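Local atomic coordinates of zinc transport transcriptional regulator (Lactococcus lactis subsp. lactis, PDB entry 5YHY), a protein that binds zinc and probably acts as a MarR-family winged helix-turn-helix regulator that controls transcription of zinc transport genes in response to the metal. Residues A[24-29]-A[110-115]; A[40-45]-A[106-111]; A[49-54]-A[92-97]; A[78-83]-A[99-104]. The protein carries 1 engineered substitution. One frame throughout, in Å; residues are numbered along the deposited sequence.

Contact 1 of 4, residues A[24-29]-A[110-115]; sequences EILLGK and THHEKT. With ZN (zinc ion), chain B.
The hydroxyl oxygen of T115 is gripped from two directions: it accepts the backbone N-H of L27 in a nearly straight bond (N to OG1 2.8 Å, 167° at the hydrogen) and itself donates to the carbonyl O of H111, one turn earlier in its own helix. H111 O thus receives the T115 amide and hydroxyl from opposite faces of its plane. The pairing fastens loop 24-29 to helix 102-123 beside the zinc site of this MarR-family protein. There the zinc ion is bound by E24 OE1 at 1.9 Å and by H112 NE2 at 2.0 Å, with H42 and H108 as the other two ligands. E24 OE2 stays 2.7 Å from the zinc and lies at the edge of the H112 ring, close to CE1. Over that ring's centre sits a methyl of L26, its CD2 3.8 Å from the centroid and only 9° off the normal, a CH-pi contact. M16 and F145 of the second subunit pack on I25 and L27, respectively. K29, fully extended with CG anti to the backbone N (chi1 178°), lays CG and CD across one face of H111; CG is 3.7 Å from the ring centroid. The two ring nitrogens of H111 are both engaged: NE2 donates to E107, while ND1 lies 2.9 Å from an in-plane water that donates to L27 O and, weakly, to G28 O.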
# COMPACT_ATOMS: atom_id res chain seq x y z
N GLU A 24 0.04 -1.36 -9.48
CA GLU A 24 0.46 -2.69 -9.07
C GLU A 24 1.75 -2.60 -8.29
O GLU A 24 2.58 -1.73 -8.56
CB GLU A 24 0.72 -3.56 -10.30
CG GLU A 24 -0.47 -4.37 -10.78
CD GLU A 24 -0.06 -5.38 -11.83
OE1 GLU A 24 0.53 -4.98 -12.85
OE2 GLU A 24 -0.34 -6.59 -11.64
N ILE A 25 1.94 -3.50 -7.33
CA ILE A 25 3.21 -3.60 -6.63
C ILE A 25 4.17 -4.44 -7.47
O ILE A 25 4.03 -5.66 -7.56
CB ILE A 25 3.05 -4.22 -5.23
CG1 ILE A 25 2.14 -3.35 -4.36
CG2 ILE A 25 4.42 -4.40 -4.56
CD1 ILE A 25 2.71 -2.00 -4.05
N LEU A 26 5.14 -3.78 -8.10
CA LEU A 26 6.12 -4.46 -8.94
C LEU A 26 7.52 -3.99 -8.57
O LEU A 26 7.74 -2.80 -8.36
CB LEU A 26 5.86 -4.17 -10.42
CG LEU A 26 4.57 -4.76 -10.95
CD1 LEU A 26 4.24 -4.18 -12.33
CD2 LEU A 26 4.65 -6.28 -11.01
N LEU A 27 8.44 -4.94 -8.50
CA LEU A 27 9.84 -4.64 -8.17
C LEU A 27 10.71 -4.60 -9.40
O LEU A 27 10.34 -5.12 -10.45
CB LEU A 27 10.41 -5.71 -7.23
CG LEU A 27 9.79 -5.75 -5.84
CD1 LEU A 27 10.23 -7.01 -5.09
CD2 LEU A 27 10.17 -4.50 -5.06
N GLY A 28 11.89 -4.00 -9.26
CA GLY A 28 12.86 -3.97 -10.34
C GLY A 28 12.43 -3.05 -11.46
O GLY A 28 12.94 -3.13 -12.58
N LYS A 29 11.49 -2.17 -11.16
CA LYS A 29 10.94 -1.27 -12.15
C LYS A 29 11.27 0.17 -11.78
O LYS A 29 11.12 0.57 -10.62
CB LYS A 29 9.42 -1.44 -12.22
CG LYS A 29 8.72 -0.51 -13.19
CD LYS A 29 7.25 -0.86 -13.27
CE LYS A 29 6.50 0.11 -14.18
NZ LYS A 29 5.07 -0.26 -14.34
N THR A 110 8.46 -8.97 -17.73
CA THR A 110 9.71 -8.97 -16.98
C THR A 110 9.52 -8.45 -15.56
O THR A 110 10.08 -9.01 -14.60
CB THR A 110 10.80 -8.15 -17.70
OG1 THR A 110 11.08 -8.76 -18.96
CG2 THR A 110 12.06 -8.12 -16.87
N HIS A 111 8.73 -7.39 -15.40
CA HIS A 111 8.48 -6.85 -14.07
C HIS A 111 7.81 -7.88 -13.16
O HIS A 111 8.21 -8.04 -12.01
CB HIS A 111 7.61 -5.59 -14.14
CG HIS A 111 8.27 -4.44 -14.82
ND1 HIS A 111 9.63 -4.22 -14.75
CD2 HIS A 111 7.76 -3.45 -15.59
CE1 HIS A 111 9.93 -3.14 -15.46
NE2 HIS A 111 8.82 -2.65 -15.97
N HIS A 112 6.79 -8.57 -13.67
CA HIS A 112 6.17 -9.63 -12.90
C HIS A 112 7.14 -10.75 -12.55
O HIS A 112 7.14 -11.26 -11.43
CB HIS A 112 4.95 -10.20 -13.62
CG HIS A 112 3.72 -9.39 -13.40
ND1 HIS A 112 2.97 -9.47 -12.24
CD2 HIS A 112 3.12 -8.45 -14.16
CE1 HIS A 112 1.96 -8.63 -12.31
NE2 HIS A 112 2.03 -7.99 -13.47
N GLU A 113 7.96 -11.14 -13.52
CA GLU A 113 8.93 -12.20 -13.32
C GLU A 113 9.92 -11.84 -12.22
O GLU A 113 10.20 -12.66 -11.34
CB GLU A 113 9.66 -12.49 -14.63
CG GLU A 113 10.63 -13.66 -14.56
CD GLU A 113 11.36 -13.85 -15.88
OE1 GLU A 113 12.14 -12.95 -16.26
OE2 GLU A 113 11.15 -14.90 -16.53
N LYS A 114 10.43 -10.61 -12.27
CA LYS A 114 11.40 -10.11 -11.30
C LYS A 114 10.79 -10.06 -9.91
O LYS A 114 11.43 -10.41 -8.91
CB LYS A 114 11.85 -8.69 -11.68
CG LYS A 114 12.97 -8.16 -10.81
CD LYS A 114 14.13 -9.15 -10.86
CE LYS A 114 15.45 -8.49 -10.56
NZ LYS A 114 16.52 -9.50 -10.65
N THR A 115 9.54 -9.62 -9.85
CA THR A 115 8.84 -9.47 -8.59
C THR A 115 8.64 -10.83 -7.96
O THR A 115 8.97 -11.05 -6.79
CB THR A 115 7.49 -8.77 -8.81
OG1 THR A 115 7.74 -7.48 -9.37
CG2 THR A 115 6.75 -8.60 -7.49
ZN ZN B . 0.80 -6.47 -14.06
O HOH W 1 11.45 -5.68 -13.10

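Contact 2 of 4, residues A[40-45]-A[106-111]; sequences QEHILM and KEHATH. With ZN (zinc ion), chain B.
A four-ligand zinc site joins helices 38-49 and 102-123 here: H42 NE2 and H108 NE2 each bind the zinc ion at 2.0 Å, and E24 and H112 supply the remaining ligands. The local helix axes approach to 9.2 Å and cross at -102°; the two imidazoles, both bound to the metal through NE2, meet rim to rim, neither lying over the other's face. The H108 ring is held by two further residues. E41 covers one face, its CB 3.6 Å from the ring centroid and 6° off the normal; the chain then bends at chi2, bringing the carboxylate back to stack with planes 17° apart and OE1 3.6 Å from ND1 of H108. At the ring edge, M45 SD lies 3.5 Å from CD2 of H108, while the terminal CE carries on to the methyl of A109. An alanine in place of E41 would keep CB over the ring but would probably leave H108 without its stacked carboxylate and freer to tilt about the metal bond. Since both histidines spend NE2 on the metal, any ring proton must sit on ND1, and for H108 the neighbouring carboxylate of E41, itself a zinc ligand in another structure of this protein, would tend to favour it electrostatically.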
# COMPACT_ATOMS: atom_id res chain seq x y z
N GLN A 40 -5.14 -3.55 -18.89
CA GLN A 40 -4.60 -3.33 -20.22
C GLN A 40 -3.24 -4.01 -20.39
O GLN A 40 -3.00 -4.67 -21.40
CB GLN A 40 -4.52 -1.83 -20.52
CG GLN A 40 -5.91 -1.21 -20.63
CD GLN A 40 -5.95 0.28 -20.40
OE1 GLN A 40 -4.91 0.95 -20.40
NE2 GLN A 40 -7.15 0.81 -20.20
N GLU A 41 -2.37 -3.86 -19.39
CA GLU A 41 -1.05 -4.48 -19.45
C GLU A 41 -1.18 -5.99 -19.53
O GLU A 41 -0.43 -6.66 -20.23
CB GLU A 41 -0.21 -4.11 -18.22
CG GLU A 41 0.09 -2.63 -18.05
CD GLU A 41 1.40 -2.22 -18.69
OE1 GLU A 41 1.92 -2.96 -19.54
OE2 GLU A 41 1.91 -1.13 -18.33
N HIS A 42 -2.14 -6.54 -18.79
CA HIS A 42 -2.28 -7.98 -18.73
C HIS A 42 -2.88 -8.57 -20.00
O HIS A 42 -2.54 -9.68 -20.38
CB HIS A 42 -3.04 -8.39 -17.48
CG HIS A 42 -2.35 -7.98 -16.23
ND1 HIS A 42 -2.95 -8.02 -14.99
CD2 HIS A 42 -1.09 -7.51 -16.02
CE1 HIS A 42 -2.10 -7.59 -14.08
NE2 HIS A 42 -0.97 -7.27 -14.68
N ILE A 43 -3.74 -7.80 -20.68
CA ILE A 43 -4.20 -8.24 -21.99
C ILE A 43 -3.01 -8.33 -22.94
O ILE A 43 -2.88 -9.31 -23.68
CB ILE A 43 -5.28 -7.30 -22.54
CG1 ILE A 43 -6.57 -7.49 -21.72
CG2 ILE A 43 -5.52 -7.57 -24.03
CD1 ILE A 43 -7.72 -6.63 -22.19
N LEU A 44 -2.13 -7.35 -22.90
CA LEU A 44 -0.97 -7.37 -23.79
C LEU A 44 -0.08 -8.59 -23.51
O LEU A 44 0.37 -9.25 -24.44
CB LEU A 44 -0.17 -6.08 -23.70
CG LEU A 44 -0.88 -4.81 -24.15
CD1 LEU A 44 0.11 -3.67 -24.05
CD2 LEU A 44 -1.40 -4.92 -25.57
N MET A 45 0.12 -8.91 -22.23
CA MET A 45 0.88 -10.11 -21.89
C MET A 45 0.23 -11.37 -22.41
O MET A 45 0.90 -12.28 -22.87
CB MET A 45 1.07 -10.23 -20.37
CG MET A 45 2.13 -9.30 -19.82
SD MET A 45 2.37 -9.48 -18.03
CE MET A 45 2.75 -11.21 -17.89
N LYS A 106 6.62 -7.30 -23.22
CA LYS A 106 7.83 -7.95 -22.74
C LYS A 106 8.29 -7.29 -21.45
O LYS A 106 8.68 -7.99 -20.51
CB LYS A 106 8.95 -7.88 -23.79
CG LYS A 106 10.23 -8.57 -23.36
CD LYS A 106 11.37 -8.28 -24.34
CE LYS A 106 12.71 -8.71 -23.77
NZ LYS A 106 13.84 -8.20 -24.60
N GLU A 107 8.23 -5.96 -21.40
CA GLU A 107 8.66 -5.22 -20.21
C GLU A 107 7.78 -5.57 -19.02
O GLU A 107 8.28 -5.81 -17.93
CB GLU A 107 8.63 -3.71 -20.43
CG GLU A 107 9.04 -2.92 -19.19
CD GLU A 107 9.00 -1.42 -19.39
OE1 GLU A 107 9.05 -0.96 -20.55
OE2 GLU A 107 8.92 -0.69 -18.38
N HIS A 108 6.47 -5.57 -19.23
CA HIS A 108 5.59 -5.87 -18.11
C HIS A 108 5.77 -7.29 -17.61
O HIS A 108 5.73 -7.53 -16.40
CB HIS A 108 4.12 -5.61 -18.45
CG HIS A 108 3.26 -5.43 -17.24
ND1 HIS A 108 3.29 -4.28 -16.48
CD2 HIS A 108 2.38 -6.26 -16.64
CE1 HIS A 108 2.43 -4.40 -15.48
NE2 HIS A 108 1.88 -5.60 -15.54
N ALA A 109 5.93 -8.24 -18.53
CA ALA A 109 6.16 -9.62 -18.15
C ALA A 109 7.44 -9.69 -17.31
O ALA A 109 7.48 -10.39 -16.30
CB ALA A 109 6.28 -10.50 -19.38
N THR A 110 8.46 -8.97 -17.73
CA THR A 110 9.71 -8.97 -16.98
C THR A 110 9.52 -8.45 -15.56
O THR A 110 10.08 -9.01 -14.60
CB THR A 110 10.80 -8.15 -17.70
OG1 THR A 110 11.08 -8.76 -18.96
CG2 THR A 110 12.06 -8.12 -16.87
N HIS A 111 8.73 -7.39 -15.40
CA HIS A 111 8.48 -6.85 -14.07
C HIS A 111 7.81 -7.88 -13.16
O HIS A 111 8.21 -8.04 -12.01
CB HIS A 111 7.61 -5.59 -14.14
CG HIS A 111 8.27 -4.44 -14.82
ND1 HIS A 111 9.63 -4.22 -14.75
CD2 HIS A 111 7.76 -3.45 -15.59
CE1 HIS A 111 9.93 -3.14 -15.46
NE2 HIS A 111 8.82 -2.65 -15.97
ZN ZN B . 0.80 -6.47 -14.06

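Contact 3 of 4, residues A[49-54]-A[92-97]; sequences EQISTN and VVLWSL
The indole N-H of W95 donates to the side-chain oxygen of N54 (NE1 to OD1 2.8 Å, 153° at the hydrogen), and the acceptor lies within 9° of the indole plane, so the bond is taken edge-on. Next to it, the backbones of W95 and S52 form one antiparallel hydrogen-bonded pair, a single bridge: W95 N reaches S52 O at 2.9 Å and S52 N reaches W95 O at 3.2 Å. A water extends the link, accepting from N54 N and donating to V93 O at 2.7 Å. In winged helix-turn-helix terms, segment 49-54 adds a short edge to the wing, whose hairpin is made of strands 81-85 and 93-97, just before helix 54-61. T53 is the N-cap of that helix: its OG1, between the backbone N and the carbonyl carbon (chi1 64°), accepts from K56 N. This sends CG2 the other way, toward V92 just ahead of the strand and L94 within it, 3.6 Å from V92 CG1 and equally near L94 CD2. Beyond the W95 bridge, I51 CG2 packs against L94 CB at 3.5 Å and I51 CG1 against the CB of S96. A leucine in place of W95 would lack the ring N-H, which is likely to leave N54 OD1 without this donor and to open a gap where the indole packs on L72, Q76 and I81. S52 OG turns back within its own segment to donate to Q50 O.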
# COMPACT_ATOMS: atom_id res chain seq x y z
N GLU A 49 1.43 -14.17 -25.80
CA GLU A 49 1.47 -15.61 -25.66
C GLU A 49 0.56 -16.30 -26.69
O GLU A 49 0.93 -17.32 -27.27
CB GLU A 49 1.03 -15.98 -24.24
CG GLU A 49 0.95 -17.45 -23.93
CD GLU A 49 0.48 -17.69 -22.51
OE1 GLU A 49 -0.75 -17.71 -22.28
OE2 GLU A 49 1.34 -17.83 -21.62
N GLN A 50 -0.61 -15.71 -26.93
CA GLN A 50 -1.61 -16.32 -27.80
C GLN A 50 -2.60 -15.29 -28.34
O GLN A 50 -3.18 -14.53 -27.57
CB GLN A 50 -2.41 -17.37 -27.02
CG GLN A 50 -1.77 -18.74 -26.94
CD GLN A 50 -1.95 -19.54 -28.21
OE1 GLN A 50 -1.08 -19.54 -29.09
NE2 GLN A 50 -3.08 -20.24 -28.32
N ILE A 51 -2.80 -15.28 -29.65
CA ILE A 51 -3.90 -14.51 -30.24
C ILE A 51 -5.21 -15.01 -29.62
O ILE A 51 -5.42 -16.22 -29.51
CB ILE A 51 -3.94 -14.69 -31.77
CG1 ILE A 51 -2.75 -13.98 -32.41
CG2 ILE A 51 -5.25 -14.16 -32.33
CD1 ILE A 51 -2.62 -14.23 -33.91
N SER A 52 -6.08 -14.09 -29.20
CA SER A 52 -7.20 -14.48 -28.36
C SER A 52 -8.50 -13.74 -28.68
O SER A 52 -8.47 -12.58 -29.08
CB SER A 52 -6.87 -14.22 -26.88
OG SER A 52 -5.66 -14.83 -26.48
N THR A 53 -9.62 -14.41 -28.45
CA THR A 53 -10.93 -13.78 -28.52
C THR A 53 -11.26 -12.98 -27.26
O THR A 53 -10.60 -13.12 -26.22
CB THR A 53 -12.04 -14.84 -28.68
OG1 THR A 53 -12.06 -15.67 -27.51
CG2 THR A 53 -11.78 -15.71 -29.91
N ASN A 54 -12.31 -12.15 -27.34
CA ASN A 54 -12.80 -11.46 -26.15
C ASN A 54 -13.11 -12.46 -25.05
O ASN A 54 -12.81 -12.23 -23.88
CB ASN A 54 -14.06 -10.66 -26.46
CG ASN A 54 -13.79 -9.43 -27.28
OD1 ASN A 54 -13.14 -9.50 -28.32
ND2 ASN A 54 -14.30 -8.29 -26.83
N VAL A 92 -16.25 -14.56 -35.46
CA VAL A 92 -15.31 -14.55 -34.34
C VAL A 92 -14.14 -13.58 -34.54
O VAL A 92 -13.35 -13.74 -35.46
CB VAL A 92 -14.76 -15.96 -34.07
CG1 VAL A 92 -13.73 -15.93 -32.94
CG2 VAL A 92 -15.90 -16.92 -33.74
N VAL A 93 -14.04 -12.60 -33.64
CA VAL A 93 -12.96 -11.62 -33.68
C VAL A 93 -11.79 -12.09 -32.82
O VAL A 93 -11.99 -12.51 -31.68
CB VAL A 93 -13.42 -10.25 -33.13
CG1 VAL A 93 -12.27 -9.26 -33.14
CG2 VAL A 93 -14.61 -9.72 -33.94
N LEU A 94 -10.58 -11.99 -33.36
CA LEU A 94 -9.36 -12.31 -32.62
C LEU A 94 -8.52 -11.05 -32.45
O LEU A 94 -8.54 -10.16 -33.30
CB LEU A 94 -8.54 -13.35 -33.38
CG LEU A 94 -9.19 -14.71 -33.64
CD1 LEU A 94 -8.43 -15.43 -34.75
CD2 LEU A 94 -9.19 -15.53 -32.37
N TRP A 95 -7.77 -10.99 -31.35
CA TRP A 95 -6.90 -9.86 -31.07
C TRP A 95 -5.45 -10.28 -31.03
O TRP A 95 -5.12 -11.33 -30.48
CB TRP A 95 -7.28 -9.21 -29.74
CG TRP A 95 -8.66 -8.65 -29.77
CD1 TRP A 95 -9.80 -9.27 -29.36
CD2 TRP A 95 -9.05 -7.37 -30.28
NE1 TRP A 95 -10.88 -8.44 -29.56
CE2 TRP A 95 -10.44 -7.27 -30.12
CE3 TRP A 95 -8.35 -6.30 -30.84
CZ2 TRP A 95 -11.16 -6.14 -30.51
CZ3 TRP A 95 -9.06 -5.18 -31.22
CH2 TRP A 95 -10.45 -5.10 -31.06
N SER A 96 -4.60 -9.44 -31.62
CA SER A 96 -3.16 -9.66 -31.56
C SER A 96 -2.41 -8.37 -31.26
O SER A 96 -2.95 -7.27 -31.41
CB SER A 96 -2.66 -10.27 -32.87
OG SER A 96 -2.98 -9.43 -33.96
N LEU A 97 -1.16 -8.50 -30.82
CA LEU A 97 -0.32 -7.34 -30.58
C LEU A 97 0.08 -6.68 -31.90
O LEU A 97 0.24 -7.36 -32.91
CB LEU A 97 0.97 -7.75 -29.87
CG LEU A 97 0.83 -8.38 -28.49
CD1 LEU A 97 2.22 -8.55 -27.90
CD2 LEU A 97 -0.02 -7.48 -27.61
O HOH W 2 -13.89 -12.01 -29.82

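Contact 4 of 4, residues A[78-83]-A[99-104]; sequences QELIKS and EKAVPV
K100 reaches across to the turn 78-80 as a fully extended chain, CG anti to the backbone N (chi1 178°). Its CB stands 4.1 Å from E79 O. CG meets the L80 methyl CD2 at 3.8 Å, and the two side chains pass at a slant. CD faces the carbonyl oxygens of Q78 and E79, nearly equidistant from the two, and CE comes to 3.5 Å from Q78 O while still close to L80 CD2. At the tip, K100 NZ donates to Q78 O at 2.9 Å, approaching 23° out of the carbonyl plane. This carbonyl belongs to the Schellman motif that ends helix 65-77, in which E79 has positive phi (58°), E79 N returns to Q76 O and L80 N to L75 O. An ammonium group at a helix C-terminus would probably be stabilised by the partial negative charge gathered there. From this turn the chain enters strand 81-85, the first strand of the wing in the winged helix-turn-helix fold, while K100 lies on the segment leading from strand 93-97 into the long helix that carries zinc ligands. Deeper in, A101 CB abuts the backbone O of L80 at 3.1 Å, and L80 CD2 covers the same methyl at 3.8 Å. K35, L36 and L75 also pack on L80, and E79 O accepts from T98 OG1.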
# COMPACT_ATOMS: atom_id res chain seq x y z
N GLN A 78 -4.91 3.21 -28.80
CA GLN A 78 -3.48 3.47 -28.70
C GLN A 78 -2.67 2.65 -29.71
O GLN A 78 -1.44 2.66 -29.68
CB GLN A 78 -3.00 3.17 -27.27
CG GLN A 78 -3.65 4.05 -26.21
CD GLN A 78 -3.30 5.52 -26.38
OE1 GLN A 78 -2.13 5.87 -26.55
NE2 GLN A 78 -4.31 6.38 -26.35
N GLU A 79 -3.36 1.94 -30.59
CA GLU A 79 -2.73 1.15 -31.64
C GLU A 79 -1.75 0.11 -31.11
O GLU A 79 -0.71 -0.16 -31.71
CB GLU A 79 -2.08 2.08 -32.69
CG GLU A 79 -3.11 2.97 -33.37
CD GLU A 79 -2.50 3.95 -34.34
OE1 GLU A 79 -1.32 4.31 -34.17
OE2 GLU A 79 -3.22 4.38 -35.27
N LEU A 80 -2.12 -0.47 -29.97
CA LEU A 80 -1.33 -1.48 -29.29
C LEU A 80 -1.81 -2.89 -29.63
O LEU A 80 -1.07 -3.87 -29.46
CB LEU A 80 -1.36 -1.25 -27.78
CG LEU A 80 -0.54 -0.05 -27.30
CD1 LEU A 80 -0.89 0.33 -25.87
CD2 LEU A 80 0.94 -0.37 -27.44
N ILE A 81 -3.05 -3.00 -30.11
CA ILE A 81 -3.58 -4.29 -30.54
C ILE A 81 -4.34 -4.08 -31.83
O ILE A 81 -4.69 -2.94 -32.17
CB ILE A 81 -4.53 -4.92 -29.51
CG1 ILE A 81 -5.75 -4.01 -29.28
CG2 ILE A 81 -3.79 -5.20 -28.19
CD1 ILE A 81 -6.74 -4.54 -28.24
N LYS A 82 -4.62 -5.17 -32.53
CA LYS A 82 -5.36 -5.14 -33.78
C LYS A 82 -6.26 -6.37 -33.89
O LYS A 82 -5.89 -7.48 -33.48
CB LYS A 82 -4.40 -5.07 -34.97
CG LYS A 82 -3.37 -6.21 -35.02
CD LYS A 82 -2.37 -5.99 -36.16
CE LYS A 82 -1.25 -7.03 -36.13
NZ LYS A 82 -1.75 -8.42 -36.31
N SER A 83 -7.45 -6.17 -34.44
CA SER A 83 -8.39 -7.26 -34.60
C SER A 83 -8.25 -7.95 -35.96
O SER A 83 -7.80 -7.35 -36.94
CB SER A 83 -9.82 -6.75 -34.44
OG SER A 83 -10.13 -5.79 -35.45
N GLU A 99 3.30 -4.35 -33.51
CA GLU A 99 4.73 -4.31 -33.20
C GLU A 99 5.03 -3.32 -32.08
O GLU A 99 5.92 -3.56 -31.25
CB GLU A 99 5.55 -3.97 -34.45
CG GLU A 99 6.24 -5.18 -35.09
CD GLU A 99 7.12 -5.95 -34.11
OE1 GLU A 99 7.76 -5.33 -33.24
OE2 GLU A 99 7.16 -7.20 -34.22
N LYS A 100 4.29 -2.22 -32.03
CA LYS A 100 4.44 -1.22 -30.99
C LYS A 100 4.33 -1.85 -29.59
O LYS A 100 5.01 -1.44 -28.65
CB LYS A 100 3.37 -0.13 -31.16
CG LYS A 100 3.36 0.97 -30.11
CD LYS A 100 2.25 1.98 -30.42
CE LYS A 100 2.06 2.99 -29.31
NZ LYS A 100 1.07 4.06 -29.68
N ALA A 101 3.47 -2.86 -29.48
CA ALA A 101 3.14 -3.44 -28.18
C ALA A 101 4.11 -4.51 -27.71
O ALA A 101 4.16 -4.84 -26.52
CB ALA A 101 1.73 -4.02 -28.20
N VAL A 102 4.87 -5.08 -28.64
CA VAL A 102 5.77 -6.18 -28.34
C VAL A 102 6.72 -5.85 -27.17
O VAL A 102 6.79 -6.61 -26.21
CB VAL A 102 6.54 -6.63 -29.60
CG1 VAL A 102 7.64 -7.62 -29.23
CG2 VAL A 102 5.57 -7.23 -30.60
N PRO A 103 7.43 -4.72 -27.24
CA PRO A 103 8.32 -4.43 -26.10
C PRO A 103 7.57 -4.07 -24.82
O PRO A 103 8.10 -4.29 -23.72
CB PRO A 103 9.15 -3.24 -26.59
CG PRO A 103 8.29 -2.59 -27.64
CD PRO A 103 7.58 -3.73 -28.32
N VAL A 104 6.36 -3.52 -24.96
CA VAL A 104 5.55 -3.11 -23.82
C VAL A 104 5.16 -4.36 -23.03
O VAL A 104 5.30 -4.39 -21.81
CB VAL A 104 4.27 -2.36 -24.27
CG1 VAL A 104 3.36 -2.03 -23.09
CG2 VAL A 104 4.63 -1.08 -25.04

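In the fold
Contacts 1 and 2 share T110 and H111 on helix 102-123 and supply two zinc ligands each, E24 and H112 from one, H42 and H108 from the other; their centres are 10 Å apart. Contact 4, whose centre is 11 Å from that of contact 2, meets it through L44 and E41 on V104, with V104 about 10 Å from the zinc ion by its side chain. Contacts 3 and 4 lie on the same two-stranded sheet and touch where S96 OG and K82 NZ come within 2.8 Å. L44 also packs on L97, tying contact 3 to contact 2. Contacts 1 and 3 do not touch: their centres are 25 Å apart, with helices 38-49 and 102-123 running between the metal site and the wing.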